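Local structure of rhamnogalacturonan endolyase YesW (Bacillus subtilis, 2ZUX) at residues A[119-122]-A[128-131]; A[175-180]-A[324-329]; A[332-337]-A[347-352]; A[393-398]-A[403-408]. The protein degrades the type I rhamnogalacturonan of plant cell-wall pectin by endo-type eliminative cleavage and requires calcium or manganese for activity. All coordinates share one frame; numbering follows the deposited sequence.

Interaction 1. Residues A[119-122]-A[128-131]; sequences VGDV and YELI. With CA (calcium ion), chain H.
The carboxylates of D121 and E129 meet on one calcium ion, their planes turned 47° against each other, and neither bonds to the other. D121 binds with OD1 alone, 2.4 Å from the calcium, while its OD2 accepts the backbone N-H of G126 in the calcium loop. E129 binds with both oxygens, OE1 and OE2 each 2.5 Å away. A bend at chi2 (63°) folds the E129 chain back toward the loop, where OE1 also accepts the backbone N-H of V122 at 2.8 Å, nearly along its C-O axis; that bond and the metal fix how the carboxylate is turned. Behind the site the strands pair antiparallel, G120 and E129 exchanging backbone hydrogen bonds in both directions. On the sheet face of V119 and L130 the two side chains lie side by side, CG1 of V119 3.8 Å from CD2 of L130. V119 CG2 stands over one face of the Y128 ring, off toward its rim, and Y128 OH is hydrogen-bonded to E6. D123, D125, the carbonyl of Q127 and a water complete the calcium site in the turn of the hairpin 109-120/129-136. Helix 547-553 covers V119 and Y128, while strand 162-167 packs against V122, E129 and I131.

Interaction 2. Residues A[175-180]-A[324-329]; sequences GAHYTQ and GNHNLS. With CA (calcium ion), chain C.
Two imidazoles, of H177 and H326, meet obliquely with planes 43° apart and centroids 5.0 Å from each other. The nearest atoms are H177 CE1 and H326 ND1, at 3.4 Å, and no hydrogen bond joins the rings. CB of A176 lies over one face of the H177 ring, displaced toward the rim. At the edge of the H326 ring a calcium-bound water lies in the ring plane, and H362 meets H326 edge-to-face. With CG anti to the carbonyl carbon (chi1 -49°), the H326 ring passes beside H177 and its far nitrogen NE2 binds the calcium at 2.2 Å. ND1 is hydrogen-bonded to the hydroxyl of Y288, and this bond and the metal together fix the ring's rotation. H362, D364, E385 and two waters complete the metal's shell. H177 sits in a type I turn from G175 to Y178, and Q180 NE2 braces that turn through a straight bond to A176 O, 3.0 Å long. Replacing H177 by alanine removes the imidazole, which would probably open a gap beside H326 and leave the two loops without their ring contact. The H177 side chain is about 5 Å from a bound rhamnose, and thus relates that sugar site to the calcium-bound H326, itself probably polarised by the metal.

Interaction 3. Residues A[332-337]-A[347-352]; sequences DVDGDG and AVDHDG. With CA (calcium ion), chain K; CA (calcium ion), chain L.
D334 and D336 reach across to D349 and H350 through a shared calcium ion, one of two neighbouring calcium ions. Both aspartates hold CG between their backbone N and carbonyl carbon (chi1 59° and 64°), and each carboxylate bridges the pair of metals. D334 OD2 and D336 OD2 lie 2.4 Å from the calcium of chain K, while D334 OD1 and D336 OD1 bind that of chain L, both at 2.1 Å. D332 differs, with CG anti to its backbone N at chi1 175°, and gives OD1 to the chain L ion at 2.3 Å. Its second oxygen, OD2, accepts the N-H of G337 from above the carboxylate plane, tying the loop round the metal. From the other segment D349 offers a single oxygen, OD1, 2.4 Å from the chain K calcium. H350 meets this ion at the ring edge and in plane with ND1, 2.6 Å away. The carboxylate of E340 serves both ions, and the carbonyl of K338 joins the chain L site. The DxDxDG start, with the K338 carbonyl and E340 following, is an EF-hand-like calcium-binding loop, shorter than the canonical one. No hydrogen bond crosses between the segments; the two are joined through the metal, whose charge probably offsets the repulsion among the clustered carboxylates and favours an unprotonated ND1 on H350.

Interaction 4. Residues A[393-398]-A[403-408]; sequences LSFRDA and ILWGVY
F395 and W405 lie on the same face of the antiparallel pair 393-397/403-407, at the edge of a four-stranded sheet; their ring planes are nearly parallel (16°) but displaced, with little overlap. NE1 of W405 stands over one face of the F395 ring, 3.3 Å from F395 CG, and F395 CB makes a CH-pi contact, 3.5 Å from the centroid of the indole's five-membered ring. W405 CG falls between its backbone N and carbonyl carbon (chi1 61°), which lays the indole across F395 and carries CZ3 toward L393 CD1. L404 CD1 comes to the edge of the F395 ring, while L393 CG packs beside V407 CB. Beneath the side chains a classic beta bulge sets L404 and W405 both opposite F395, whose carbonyl oxygen receives two N-H groups in its plane, from L404 N at 2.8 Å and W405 N at 3.2 Å. The return bond runs from F395 N to W405 O, 2.9 Å. Farther out, A439 O accepts the indole N-H, V430 touches both aromatic side chains, and Y437 meets the W405 ring. A leucine in place of W405 would probably leave one face of F395 poorly covered and A439 O without its indole donor. Since its N-H is spent on A439, the indole joins this hairpin to the chain just after strand 435-437, while one face takes the CH-pi contact of F395 CB.

All four contacts lie in the beta-propeller part of the chain and follow one another in series. Interaction 1 closes a hairpin of the sheet containing strands 109-120 and 129-136, and interaction 2 joins loops leading into the sheets that start with strands 182-184 and 329-331; their centres are 21 Å apart. Interaction 3 belongs to the latter sheet, and its segment 332-337 comes shortly after 324-329 of interaction 2. Interaction 4 is the outer hairpin of the sheet 366-369 to 403-407. Its centre is 20 Å from that of interaction 3, which it touches where V333 packs on A398. Calcium binds in interactions 1 to 3 but not 4, consistent with a structural role for some ions.

Interaction 1. Residues A[119-122]-A[128-131]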
loop_
_atom_site.group_PDB
_atom_site.type_symbol
_atom_site.label_atom_id
_atom_site.label_comp_id
_atom_site.label_asym_id
_atom_site.label_seq_id
_atom_site.Cartn_x
_atom_site.Cartn_y
_atom_site.Cartn_z
ATOM N N VAL A 119 -6.075 0.304 4.739
ATOM C CA VAL A 119 -7.245 1.116 5.078
ATOM C C VAL A 119 -8.431 0.794 4.189
ATOM O O VAL A 119 -8.284 0.396 3.029
ATOM C CB VAL A 119 -6.973 2.636 4.995
ATOM C CG1 VAL A 119 -6.151 3.114 6.187
ATOM C CG2 VAL A 119 -6.329 2.999 3.671
ATOM N N GLY A 120 -9.616 0.981 4.756
ATOM C CA GLY A 120 -10.866 0.936 4.011
ATOM C C GLY A 120 -11.896 1.640 4.856
ATOM O O GLY A 120 -11.732 1.745 6.073
ATOM N N ASP A 121 -12.923 2.165 4.205
ATOM C CA ASP A 121 -14.034 2.782 4.900
ATOM C C ASP A 121 -15.103 1.707 5.041
ATOM O O ASP A 121 -15.834 1.428 4.093
ATOM C CB ASP A 121 -14.545 3.982 4.109
ATOM C CG ASP A 121 -15.708 4.675 4.775
ATOM O OD1 ASP A 121 -15.945 4.456 5.981
ATOM O OD2 ASP A 121 -16.376 5.462 4.075
ATOM N N VAL A 122 -15.147 1.072 6.209
ATOM C CA VAL A 122 -16.007 -0.095 6.392
ATOM C C VAL A 122 -17.471 0.251 6.657
ATOM O O VAL A 122 -18.346 -0.608 6.499
ATOM C CB VAL A 122 -15.485 -1.055 7.480
ATOM C CG1 VAL A 122 -14.033 -1.454 7.186
ATOM C CG2 VAL A 122 -15.631 -0.446 8.875
ATOM N N TYR A 128 -11.500 6.748 6.775
ATOM C CA TYR A 128 -10.899 5.419 6.773
ATOM C C TYR A 128 -10.805 4.787 8.150
ATOM O O TYR A 128 -10.523 5.465 9.141
ATOM C CB TYR A 128 -9.498 5.463 6.166
ATOM C CG TYR A 128 -9.491 5.735 4.685
ATOM C CD1 TYR A 128 -10.045 4.822 3.790
ATOM C CD2 TYR A 128 -8.923 6.896 4.177
ATOM C CE1 TYR A 128 -10.049 5.060 2.435
ATOM C CE2 TYR A 128 -8.916 7.145 2.820
ATOM C CZ TYR A 128 -9.483 6.232 1.951
ATOM O OH TYR A 128 -9.478 6.474 0.598
ATOM N N GLU A 129 -11.030 3.476 8.175
ATOM C CA GLU A 129 -10.662 2.609 9.280
ATOM C C GLU A 129 -9.298 1.991 8.968
ATOM O O GLU A 129 -8.911 1.867 7.800
ATOM C CB GLU A 129 -11.689 1.487 9.453
ATOM C CG GLU A 129 -12.969 1.871 10.189
ATOM C CD GLU A 129 -13.795 2.919 9.469
ATOM O OE1 GLU A 129 -14.247 2.676 8.325
ATOM O OE2 GLU A 129 -14.021 3.996 10.064
ATOM N N LEU A 130 -8.580 1.605 10.016
ATOM C CA LEU A 130 -7.321 0.886 9.886
ATOM C C LEU A 130 -7.548 -0.608 10.067
ATOM O O LEU A 130 -8.171 -1.030 11.042
ATOM C CB LEU A 130 -6.329 1.390 10.929
ATOM C CG LEU A 130 -5.671 2.723 10.574
ATOM C CD1 LEU A 130 -5.168 3.440 11.822
ATOM C CD2 LEU A 130 -4.555 2.525 9.542
ATOM N N ILE A 131 -7.046 -1.394 9.115
ATOM C CA ILE A 131 -7.075 -2.849 9.203
ATOM C C ILE A 131 -5.638 -3.274 9.494
ATOM O O ILE A 131 -4.747 -3.067 8.657
ATOM C CB ILE A 131 -7.603 -3.498 7.892
ATOM C CG1 ILE A 131 -8.964 -2.908 7.474
ATOM C CG2 ILE A 131 -7.670 -5.026 8.016
ATOM C CD1 ILE A 131 -10.084 -3.046 8.500
HETATM CA CA CA H . -15.404 4.947 8.259
HETATM O O HOH W 1 -15.431 6.356 10.182
#

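Interaction 2. Residues A[175-180]-A[324-329]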
loop_
_atom_site.group_PDB
_atom_site.type_symbol
_atom_site.label_atom_id
_atom_site.label_comp_id
_atom_site.label_asym_id
_atom_site.label_seq_id
_atom_site.Cartn_x
_atom_site.Cartn_y
_atom_site.Cartn_z
ATOM N N GLY A 175 4.162 -15.048 8.655
ATOM C CA GLY A 175 5.394 -14.605 8.003
ATOM C C GLY A 175 5.038 -13.677 6.856
ATOM O O GLY A 175 3.886 -13.638 6.414
ATOM N N ALA A 176 6.021 -12.933 6.373
ATOM C CA ALA A 176 5.786 -11.889 5.371
ATOM C C ALA A 176 5.097 -12.394 4.108
ATOM O O ALA A 176 4.316 -11.661 3.489
ATOM C CB ALA A 176 7.094 -11.202 5.017
ATOM N N HIS A 177 5.398 -13.628 3.713
ATOM C CA HIS A 177 4.996 -14.121 2.401
ATOM C C HIS A 177 3.729 -14.937 2.416
ATOM O O HIS A 177 3.294 -15.404 1.361
ATOM C CB HIS A 177 6.161 -14.879 1.772
ATOM C CG HIS A 177 7.384 -14.040 1.691
ATOM N ND1 HIS A 177 7.477 -12.950 0.849
ATOM C CD2 HIS A 177 8.515 -14.044 2.434
ATOM C CE1 HIS A 177 8.640 -12.354 1.041
ATOM N NE2 HIS A 177 9.288 -13.001 1.996
ATOM N N TYR A 178 3.127 -15.076 3.598
ATOM C CA TYR A 178 1.920 -15.887 3.751
ATOM C C TYR A 178 0.648 -15.035 3.554
ATOM O O TYR A 178 0.240 -14.820 2.419
ATOM C CB TYR A 178 1.971 -16.680 5.073
ATOM C CG TYR A 178 3.091 -17.715 5.087
ATOM C CD1 TYR A 178 2.929 -18.959 4.459
ATOM C CD2 TYR A 178 4.325 -17.429 5.682
ATOM C CE1 TYR A 178 3.952 -19.898 4.452
ATOM C CE2 TYR A 178 5.364 -18.366 5.682
ATOM C CZ TYR A 178 5.159 -19.589 5.056
ATOM O OH TYR A 178 6.184 -20.517 5.032
ATOM N N THR A 179 0.050 -14.511 4.624
ATOM C CA THR A 179 -1.189 -13.734 4.495
ATOM C C THR A 179 -0.941 -12.414 3.782
ATOM O O THR A 179 -0.083 -11.623 4.193
ATOM C CB THR A 179 -1.817 -13.453 5.873
ATOM O OG1 THR A 179 -2.146 -14.701 6.498
ATOM C CG2 THR A 179 -3.079 -12.620 5.748
ATOM N N GLN A 180 -1.723 -12.199 2.721
ATOM C CA GLN A 180 -1.734 -10.968 1.933
ATOM C C GLN A 180 -3.181 -10.486 1.929
ATOM O O GLN A 180 -4.042 -11.124 1.330
ATOM C CB GLN A 180 -1.238 -11.252 0.506
ATOM C CG GLN A 180 0.044 -12.086 0.429
ATOM C CD GLN A 180 1.203 -11.517 1.237
ATOM O OE1 GLN A 180 1.310 -10.311 1.471
ATOM N NE2 GLN A 180 2.093 -12.407 1.663
ATOM N N GLY A 324 8.653 -13.100 -10.935
ATOM C CA GLY A 324 8.004 -12.252 -9.940
ATOM C C GLY A 324 8.900 -11.762 -8.819
ATOM O O GLY A 324 9.925 -12.376 -8.489
ATOM N N ASN A 325 8.498 -10.640 -8.239
ATOM C CA ASN A 325 9.145 -10.040 -7.086
ATOM C C ASN A 325 8.402 -10.433 -5.808
ATOM O O ASN A 325 7.337 -11.042 -5.852
ATOM C CB ASN A 325 9.046 -8.519 -7.203
ATOM C CG ASN A 325 10.224 -7.879 -7.924
ATOM O OD1 ASN A 325 10.893 -8.495 -8.768
ATOM N ND2 ASN A 325 10.486 -6.619 -7.584
ATOM N N HIS A 326 8.953 -10.047 -4.657
ATOM C CA HIS A 326 8.185 -10.065 -3.397
ATOM C C HIS A 326 7.209 -8.885 -3.315
ATOM O O HIS A 326 6.966 -8.346 -2.234
ATOM C CB HIS A 326 9.095 -9.962 -2.173
ATOM C CG HIS A 326 10.263 -10.894 -2.175
ATOM N ND1 HIS A 326 10.151 -12.252 -1.956
ATOM C CD2 HIS A 326 11.580 -10.645 -2.340
ATOM C CE1 HIS A 326 11.354 -12.797 -1.988
ATOM N NE2 HIS A 326 12.239 -11.840 -2.207
ATOM N N ASN A 327 6.684 -8.471 -4.462
ATOM C CA ASN A 327 5.791 -7.321 -4.569
ATOM C C ASN A 327 5.294 -7.256 -6.005
ATOM O O ASN A 327 5.801 -7.954 -6.878
ATOM C CB ASN A 327 6.457 -5.996 -4.106
ATOM C CG ASN A 327 7.972 -5.978 -4.282
ATOM O OD1 ASN A 327 8.733 -6.026 -3.294
ATOM N ND2 ASN A 327 8.421 -5.898 -5.516
ATOM N N LEU A 328 4.276 -6.442 -6.235
ATOM C CA LEU A 328 3.735 -6.223 -7.573
ATOM C C LEU A 328 3.198 -4.797 -7.657
ATOM O O LEU A 328 3.115 -4.100 -6.643
ATOM C CB LEU A 328 2.654 -7.262 -7.920
ATOM C CG LEU A 328 1.502 -7.552 -6.956
ATOM C CD1 LEU A 328 0.553 -6.368 -6.787
ATOM C CD2 LEU A 328 0.729 -8.768 -7.439
ATOM N N SER A 329 2.864 -4.358 -8.863
ATOM C CA SER A 329 2.164 -3.095 -9.061
ATOM C C SER A 329 0.964 -3.335 -9.959
ATOM O O SER A 329 0.894 -4.349 -10.660
ATOM C CB SER A 329 3.055 -2.052 -9.730
ATOM O OG SER A 329 4.293 -1.873 -9.055
HETATM CA CA CA C . 14.229 -11.883 -3.041
HETATM O O HOH W 2 14.550 -13.985 -2.601
HETATM O O HOH W 3 15.178 -11.528 -1.173
#

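Interaction 3. Residues A[332-337]-A[347-352]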
loop_
_atom_site.group_PDB
_atom_site.type_symbol
_atom_site.label_atom_id
_atom_site.label_comp_id
_atom_site.label_asym_id
_atom_site.label_seq_id
_atom_site.Cartn_x
_atom_site.Cartn_y
_atom_site.Cartn_z
ATOM N N ASP A 332 -3.003 0.908 -15.326
ATOM C CA ASP A 332 -3.366 0.873 -16.735
ATOM C C ASP A 332 -2.148 1.353 -17.513
ATOM O O ASP A 332 -1.867 2.552 -17.571
ATOM C CB ASP A 332 -4.578 1.764 -17.004
ATOM C CG ASP A 332 -4.918 1.856 -18.483
ATOM O OD1 ASP A 332 -4.459 1.004 -19.267
ATOM O OD2 ASP A 332 -5.650 2.794 -18.861
ATOM N N VAL A 333 -1.412 0.409 -18.087
ATOM C CA VAL A 333 -0.157 0.725 -18.765
ATOM C C VAL A 333 -0.334 0.910 -20.268
ATOM O O VAL A 333 0.487 1.552 -20.906
ATOM C CB VAL A 333 0.937 -0.354 -18.514
ATOM C CG1 VAL A 333 1.212 -0.513 -17.019
ATOM C CG2 VAL A 333 0.572 -1.700 -19.171
ATOM N N ASP A 334 -1.400 0.340 -20.825
ATOM C CA ASP A 334 -1.584 0.332 -22.284
ATOM C C ASP A 334 -2.650 1.312 -22.774
ATOM O O ASP A 334 -2.920 1.388 -23.976
ATOM C CB ASP A 334 -1.825 -1.100 -22.805
ATOM C CG ASP A 334 -3.049 -1.753 -22.196
ATOM O OD1 ASP A 334 -3.842 -1.040 -21.550
ATOM O OD2 ASP A 334 -3.225 -2.984 -22.357
ATOM N N GLY A 335 -3.260 2.046 -21.846
ATOM C CA GLY A 335 -4.183 3.129 -22.178
ATOM C C GLY A 335 -5.620 2.746 -22.498
ATOM O O GLY A 335 -6.388 3.593 -22.971
ATOM N N ASP A 336 -5.997 1.493 -22.242
ATOM C CA ASP A 336 -7.363 1.028 -22.537
ATOM C C ASP A 336 -8.356 1.248 -21.376
ATOM O O ASP A 336 -9.518 0.834 -21.463
ATOM C CB ASP A 336 -7.362 -0.440 -23.019
ATOM C CG ASP A 336 -6.866 -1.421 -21.964
ATOM O OD1 ASP A 336 -6.687 -1.009 -20.800
ATOM O OD2 ASP A 336 -6.626 -2.606 -22.296
ATOM N N GLY A 337 -7.896 1.884 -20.296
ATOM C CA GLY A 337 -8.728 2.153 -19.115
ATOM C C GLY A 337 -8.754 1.017 -18.101
ATOM O O GLY A 337 -9.193 1.190 -16.962
ATOM N N ALA A 347 4.618 -8.955 -17.062
ATOM C CA ALA A 347 3.364 -8.227 -16.945
ATOM C C ALA A 347 2.247 -9.097 -17.471
ATOM O O ALA A 347 2.454 -9.901 -18.400
ATOM C CB ALA A 347 3.417 -6.920 -17.694
ATOM N N VAL A 348 1.071 -8.936 -16.866
ATOM C CA VAL A 348 -0.116 -9.713 -17.190
ATOM C C VAL A 348 -1.219 -8.737 -17.562
ATOM O O VAL A 348 -1.442 -7.747 -16.865
ATOM C CB VAL A 348 -0.542 -10.587 -15.988
ATOM C CG1 VAL A 348 -1.799 -11.410 -16.304
ATOM C CG2 VAL A 348 0.603 -11.497 -15.568
ATOM N N ASP A 349 -1.906 -9.032 -18.666
ATOM C CA ASP A 349 -2.966 -8.172 -19.185
ATOM C C ASP A 349 -4.237 -8.286 -18.352
ATOM O O ASP A 349 -4.373 -9.189 -17.522
ATOM C CB ASP A 349 -3.230 -8.541 -20.649
ATOM C CG ASP A 349 -3.706 -7.374 -21.486
ATOM O OD1 ASP A 349 -3.940 -6.261 -20.965
ATOM O OD2 ASP A 349 -3.835 -7.587 -22.712
ATOM N N HIS A 350 -5.178 -7.376 -18.607
ATOM C CA HIS A 350 -6.413 -7.299 -17.836
ATOM C C HIS A 350 -7.279 -8.556 -17.966
ATOM O O HIS A 350 -8.158 -8.791 -17.143
ATOM C CB HIS A 350 -7.213 -6.070 -18.274
ATOM C CG HIS A 350 -7.779 -6.184 -19.653
ATOM N ND1 HIS A 350 -7.143 -5.685 -20.769
ATOM C CD2 HIS A 350 -8.920 -6.763 -20.095
ATOM C CE1 HIS A 350 -7.875 -5.942 -21.840
ATOM N NE2 HIS A 350 -8.954 -6.602 -21.458
ATOM N N ASP A 351 -7.030 -9.343 -19.015
ATOM C CA ASP A 351 -7.761 -10.579 -19.272
ATOM C C ASP A 351 -6.981 -11.833 -18.861
ATOM O O ASP A 351 -7.380 -12.956 -19.182
ATOM C CB ASP A 351 -8.132 -10.669 -20.756
ATOM C CG ASP A 351 -6.921 -10.707 -21.663
ATOM O OD1 ASP A 351 -5.773 -10.567 -21.181
ATOM O OD2 ASP A 351 -7.113 -10.870 -22.886
ATOM N N GLY A 352 -5.865 -11.635 -18.159
ATOM C CA GLY A 352 -5.071 -12.748 -17.655
ATOM C C GLY A 352 -4.020 -13.286 -18.593
ATOM O O GLY A 352 -3.320 -14.238 -18.257
HETATM CA CA CA K . -5.097 -4.282 -21.499
HETATM CA CA CA L . -4.877 -1.200 -19.690
#

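Interaction 4. Residues A[393-398]-A[403-408]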
loop_
_atom_site.group_PDB
_atom_site.type_symbol
_atom_site.label_atom_id
_atom_site.label_comp_id
_atom_site.label_asym_id
_atom_site.label_seq_id
_atom_site.Cartn_x
_atom_site.Cartn_y
_atom_site.Cartn_z
ATOM N N LEU A 393 19.696 -3.594 -12.165
ATOM C CA LEU A 393 18.619 -2.615 -12.102
ATOM C C LEU A 393 18.172 -2.349 -13.522
ATOM O O LEU A 393 18.997 -2.203 -14.429
ATOM C CB LEU A 393 19.042 -1.339 -11.365
ATOM C CG LEU A 393 20.416 -0.717 -11.612
ATOM C CD1 LEU A 393 20.379 0.791 -11.440
ATOM C CD2 LEU A 393 21.480 -1.331 -10.687
ATOM N N SER A 394 16.859 -2.324 -13.716
ATOM C CA SER A 394 16.300 -2.175 -15.047
ATOM C C SER A 394 15.223 -1.106 -15.026
ATOM O O SER A 394 14.476 -0.968 -14.056
ATOM C CB SER A 394 15.754 -3.505 -15.580
ATOM O OG SER A 394 14.689 -4.007 -14.790
ATOM N N PHE A 395 15.162 -0.334 -16.106
ATOM C CA PHE A 395 14.213 0.758 -16.248
ATOM C C PHE A 395 13.537 0.546 -17.599
ATOM O O PHE A 395 14.202 0.584 -18.646
ATOM C CB PHE A 395 14.971 2.085 -16.186
ATOM C CG PHE A 395 14.086 3.310 -16.116
ATOM C CD1 PHE A 395 13.917 4.005 -14.914
ATOM C CD2 PHE A 395 13.477 3.815 -17.261
ATOM C CE1 PHE A 395 13.118 5.156 -14.857
ATOM C CE2 PHE A 395 12.680 4.948 -17.211
ATOM C CZ PHE A 395 12.502 5.626 -16.004
ATOM N N ARG A 396 12.237 0.264 -17.580
ATOM C CA ARG A 396 11.570 -0.226 -18.779
ATOM C C ARG A 396 10.255 0.469 -19.083
ATOM O O ARG A 396 9.638 1.092 -18.213
ATOM C CB ARG A 396 11.326 -1.729 -18.654
ATOM C CG ARG A 396 10.123 -2.106 -17.770
ATOM C CD ARG A 396 10.070 -3.599 -17.622
ATOM N NE ARG A 396 8.859 -4.173 -17.035
ATOM C CZ ARG A 396 8.809 -4.800 -15.855
ATOM N NH1 ARG A 396 9.868 -4.852 -15.052
ATOM N NH2 ARG A 396 7.681 -5.371 -15.463
ATOM N N ASP A 397 9.836 0.321 -20.339
ATOM C CA ASP A 397 8.509 0.695 -20.782
ATOM C C ASP A 397 7.519 -0.252 -20.094
ATOM O O ASP A 397 7.601 -1.461 -20.260
ATOM C CB ASP A 397 8.461 0.539 -22.307
ATOM C CG ASP A 397 7.139 0.956 -22.913
ATOM O OD1 ASP A 397 6.077 0.475 -22.469
ATOM O OD2 ASP A 397 7.174 1.732 -23.892
ATOM N N ALA A 398 6.587 0.302 -19.316
ATOM C CA ALA A 398 5.670 -0.534 -18.535
ATOM C C ALA A 398 4.771 -1.424 -19.398
ATOM O O ALA A 398 4.418 -2.537 -19.002
ATOM C CB ALA A 398 4.825 0.325 -17.602
ATOM N N ILE A 403 13.398 -2.636 -22.482
ATOM C CA ILE A 403 14.358 -2.022 -21.577
ATOM C C ILE A 403 14.814 -0.685 -22.165
ATOM O O ILE A 403 15.351 -0.634 -23.274
ATOM C CB ILE A 403 15.574 -2.950 -21.305
ATOM C CG1 ILE A 403 15.124 -4.331 -20.803
ATOM C CG2 ILE A 403 16.540 -2.293 -20.318
ATOM C CD1 ILE A 403 14.315 -4.326 -19.513
ATOM N N LEU A 404 14.567 0.397 -21.435
ATOM C CA LEU A 404 15.012 1.723 -21.857
ATOM C C LEU A 404 16.471 1.906 -21.480
ATOM O O LEU A 404 17.271 2.417 -22.270
ATOM C CB LEU A 404 14.126 2.808 -21.250
ATOM C CG LEU A 404 12.653 2.603 -21.601
ATOM C CD1 LEU A 404 11.755 3.463 -20.734
ATOM C CD2 LEU A 404 12.405 2.892 -23.073
ATOM N N TRP A 405 16.823 1.468 -20.277
ATOM C CA TRP A 405 18.213 1.381 -19.853
ATOM C C TRP A 405 18.316 0.432 -18.672
ATOM O O TRP A 405 17.323 0.163 -17.988
ATOM C CB TRP A 405 18.807 2.756 -19.521
ATOM C CG TRP A 405 18.121 3.492 -18.401
ATOM C CD1 TRP A 405 17.055 4.345 -18.511
ATOM C CD2 TRP A 405 18.464 3.455 -17.009
ATOM N NE1 TRP A 405 16.721 4.845 -17.275
ATOM C CE2 TRP A 405 17.558 4.303 -16.335
ATOM C CE3 TRP A 405 19.452 2.792 -16.266
ATOM C CZ2 TRP A 405 17.617 4.515 -14.955
ATOM C CZ3 TRP A 405 19.508 2.998 -14.894
ATOM C CH2 TRP A 405 18.592 3.851 -14.252
ATOM N N GLY A 406 19.509 -0.109 -18.467
ATOM C CA GLY A 406 19.777 -0.984 -17.341
ATOM C C GLY A 406 21.251 -0.941 -17.017
ATOM O O GLY A 406 22.066 -0.503 -17.844
ATOM N N VAL A 407 21.600 -1.393 -15.819
ATOM C CA VAL A 407 22.993 -1.437 -15.385
ATOM C C VAL A 407 23.302 -2.812 -14.792
ATOM O O VAL A 407 22.595 -3.289 -13.899
ATOM C CB VAL A 407 23.306 -0.325 -14.344
ATOM C CG1 VAL A 407 24.762 -0.393 -13.895
ATOM C CG2 VAL A 407 22.999 1.060 -14.917
ATOM N N TYR A 408 24.347 -3.452 -15.307
ATOM C CA TYR A 408 24.838 -4.708 -14.766
ATOM C C TYR A 408 25.451 -4.488 -13.389
ATOM O O TYR A 408 26.228 -3.548 -13.192
ATOM C CB TYR A 408 25.886 -5.297 -15.711
ATOM C CG TYR A 408 26.576 -6.526 -15.177
ATOM C CD1 TYR A 408 25.911 -7.751 -15.107
ATOM C CD2 TYR A 408 27.903 -6.469 -14.755
ATOM C CE1 TYR A 408 26.547 -8.882 -14.618
ATOM C CE2 TYR A 408 28.549 -7.596 -14.268
ATOM C CZ TYR A 408 27.870 -8.798 -14.206
ATOM O OH TYR A 408 28.506 -9.922 -13.729
#